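Local coordinates for bromodomain adjacent to zinc finger domain protein 2B (Homo sapiens, PDB 6FI1), which probably reads histone tails, its PHD zinc finger binding the histone H3 N-terminus and so helping direct the protein to chromatin, at residues L20-D25 against G46-P51. Sequence-based numbering, arbitrary orientation.
Sequences LLLLCD and GDWFCP. With ZN (zinc ion), chain D; D3H (~{N}-(4-aminophenyl)-2-azanyl-ethanamide), chain E.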
loop_
_atom_site.group_PDB
_atom_site.type_symbol
_atom_site.label_atom_id
_atom_site.label_comp_id
_atom_site.label_asym_id
_atom_site.label_seq_id
_atom_site.Cartn_x
_atom_site.Cartn_y
_atom_site.Cartn_z
ATOM N N LEU A 20 -7.088 -3.042 5.609
ATOM C CA LEU A 20 -7.092 -1.820 4.799
ATOM C C LEU A 20 -5.705 -1.385 4.344
ATOM O O LEU A 20 -5.507 -0.248 3.949
ATOM C CB LEU A 20 -7.746 -0.701 5.594
ATOM C CG LEU A 20 -9.209 -0.862 6.004
ATOM C CD1 LEU A 20 -9.574 0.385 6.790
ATOM C CD2 LEU A 20 -10.165 -1.058 4.827
ATOM N N LEU A 21 -4.753 -2.295 4.395
ATOM C CA LEU A 21 -3.373 -1.976 4.121
ATOM C C LEU A 21 -3.059 -2.482 2.737
ATOM O O LEU A 21 -3.011 -3.667 2.511
ATOM C CB LEU A 21 -2.461 -2.612 5.174
ATOM C CG LEU A 21 -0.978 -2.172 5.219
ATOM C CD1 LEU A 21 -0.705 -0.669 5.323
ATOM C CD2 LEU A 21 -0.307 -2.855 6.398
ATOM N N LEU A 22 -2.873 -1.578 1.794
ATOM C CA LEU A 22 -2.529 -1.978 0.442
ATOM C C LEU A 22 -1.024 -2.192 0.295
ATOM O O LEU A 22 -0.261 -1.243 0.413
ATOM C CB LEU A 22 -2.983 -0.915 -0.540
ATOM C CG LEU A 22 -4.454 -0.539 -0.464
ATOM C CD1 LEU A 22 -4.749 0.493 -1.545
ATOM C CD2 LEU A 22 -5.378 -1.742 -0.601
ATOM N N LEU A 23 -0.613 -3.439 0.073
ATOM C CA LEU A 23 0.770 -3.774 -0.307
ATOM C C LEU A 23 0.889 -3.561 -1.807
ATOM O O LEU A 23 0.165 -4.190 -2.564
ATOM C CB LEU A 23 1.087 -5.237 0.044
ATOM C CG LEU A 23 2.556 -5.713 0.097
ATOM C CD1 LEU A 23 2.675 -6.922 1.028
ATOM C CD2 LEU A 23 3.174 -6.081 -1.257
ATOM N N CYS A 24 1.781 -2.686 -2.249
ATOM C CA CYS A 24 1.979 -2.474 -3.687
ATOM C C CYS A 24 2.760 -3.630 -4.267
ATOM O O CYS A 24 3.856 -3.906 -3.811
ATOM C CB CYS A 24 2.681 -1.150 -3.996
ATOM S SG CYS A 24 3.421 -1.120 -5.644
ATOM N N ASP A 25 2.234 -4.280 -5.297
ATOM C CA ASP A 25 2.937 -5.420 -5.908
ATOM C C ASP A 25 4.072 -5.077 -6.844
ATOM O O ASP A 25 4.750 -5.976 -7.319
ATOM C CB ASP A 25 1.955 -6.335 -6.615
ATOM C CG ASP A 25 1.064 -7.041 -5.645
ATOM O OD1 ASP A 25 1.559 -7.962 -4.939
ATOM O OD2 ASP A 25 -0.112 -6.649 -5.568
ATOM N N GLY A 46 -8.048 -7.309 -6.788
ATOM C CA GLY A 46 -6.873 -8.114 -7.101
ATOM C C GLY A 46 -5.608 -7.375 -6.719
ATOM O O GLY A 46 -5.373 -7.144 -5.526
ATOM N N ASP A 47 -4.832 -6.965 -7.735
ATOM C CA ASP A 47 -3.477 -6.425 -7.567
ATOM C C ASP A 47 -3.343 -4.891 -7.548
ATOM O O ASP A 47 -3.975 -4.173 -8.329
ATOM C CB ASP A 47 -2.540 -7.006 -8.644
ATOM C CG ASP A 47 -1.999 -8.386 -8.266
ATOM O OD1 ASP A 47 -1.336 -8.516 -7.213
ATOM O OD2 ASP A 47 -2.253 -9.356 -9.018
ATOM N N TRP A 48 -2.460 -4.410 -6.674
ATOM C CA TRP A 48 -2.312 -2.990 -6.377
ATOM C C TRP A 48 -0.963 -2.438 -6.855
ATOM O O TRP A 48 0.110 -2.868 -6.427
ATOM C CB TRP A 48 -2.440 -2.781 -4.864
ATOM C CG TRP A 48 -2.227 -1.385 -4.427
ATOM C CD1 TRP A 48 -1.268 -0.903 -3.572
ATOM C CD2 TRP A 48 -2.985 -0.278 -4.843
ATOM N NE1 TRP A 48 -1.399 0.452 -3.436
ATOM C CE2 TRP A 48 -2.449 0.859 -4.214
ATOM C CE3 TRP A 48 -4.083 -0.133 -5.692
ATOM C CZ2 TRP A 48 -2.978 2.121 -4.414
ATOM C CZ3 TRP A 48 -4.606 1.100 -5.880
ATOM C CH2 TRP A 48 -4.066 2.218 -5.250
ATOM N N PHE A 49 -1.013 -1.474 -7.748
ATOM C CA PHE A 49 0.176 -0.756 -8.079
ATOM C C PHE A 49 0.035 0.636 -7.512
ATOM O O PHE A 49 -0.965 1.321 -7.761
ATOM C CB PHE A 49 0.393 -0.803 -9.557
ATOM C CG PHE A 49 0.666 -2.191 -10.050
ATOM C CD1 PHE A 49 1.954 -2.736 -9.975
ATOM C CD2 PHE A 49 -0.366 -2.988 -10.562
ATOM C CE1 PHE A 49 2.204 -4.031 -10.426
ATOM C CE2 PHE A 49 -0.108 -4.271 -11.016
ATOM C CZ PHE A 49 1.178 -4.792 -10.944
ATOM N N CYS A 50 1.035 1.003 -6.704
ATOM C CA CYS A 50 1.071 2.262 -5.982
ATOM C C CYS A 50 1.217 3.387 -6.995
ATOM O O CYS A 50 1.651 3.153 -8.128
ATOM C CB CYS A 50 2.230 2.312 -4.971
ATOM S SG CYS A 50 3.848 2.742 -5.656
ATOM N N PRO A 51 0.854 4.609 -6.594
ATOM C CA PRO A 51 0.935 5.763 -7.503
ATOM C C PRO A 51 2.331 5.966 -8.126
ATOM O O PRO A 51 2.439 6.296 -9.306
ATOM C CB PRO A 51 0.563 6.950 -6.595
ATOM C CG PRO A 51 -0.071 6.354 -5.370
ATOM C CD PRO A 51 0.535 5.018 -5.207
HETATM ZN ZN ZN D . 4.926 0.689 -5.811
HETATM C C4 D3H E . -5.704 -6.255 -0.861
HETATM C C5 D3H E . -5.445 -5.582 0.356
HETATM C C6 D3H E . -6.358 -5.613 1.408
HETATM C C7 D3H E . -3.601 -5.886 -1.979
HETATM C C8 D3H E . -2.918 -6.109 -3.352
HETATM N N1 D3H E . -4.898 -6.312 -1.951
HETATM N N2 D3H E . -1.457 -6.285 -3.211
HETATM C C3 D3H E . -6.915 -6.947 -0.974
HETATM N N3 D3H E . -8.455 -6.351 2.243
HETATM C C2 D3H E . -7.836 -6.969 0.072
HETATM C C1 D3H E . -7.560 -6.311 1.263
HETATM O O1 D3H E . -2.958 -5.380 -1.050
#
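Leu22 lies over one face of the Trp48 indole, the two side chains crossing at about a right angle. Leu22 CB makes a CH-pi contact over the face, 3.7 Å from the centroid of the five-membered ring, while Leu22 CD1 sits over the centre of the ring system, 3.5 Å from Trp48 CE2. With CG anti to its backbone N (chi1 177°), Trp48 turns the indole back against strand 21-23, and the backbone at Leu23 C and Cys24 N meets the edge of the ring in its plane.

Beyond the indole, segments 20-25 and 46-51 are joined through main chain and metal. Asp25 N donates to Trp48 O at 2.8 Å. Cys50 N points at Cys24 SG over 3.4 Å, with 163° at the hydrogen. Both cysteine sulfurs bind the same zinc ion, completed by Cys27 and Cys53, as in the Cys4 site of a PHD finger, and the N-H...S bond probably tempers the charge on the Cys24 thiolate.

Asp25 and Asp47 set their carboxylates nearly perpendicular, planes 89° apart. Asp25 OD2 accepts a weak bond from Trp48 N and also takes the ligand amine N2 at 2.7 Å; the same amine donates to Leu23 O. Leu23 N in turn donates to ligand O1, consistent with the way a histone H3 N-terminus adds alongside this strand in PHD fingers. Because Asp25 OD2 accepts from N2, with the carboxylate of Asp47 close by, the acidic side of the site would probably suit a positively charged amine.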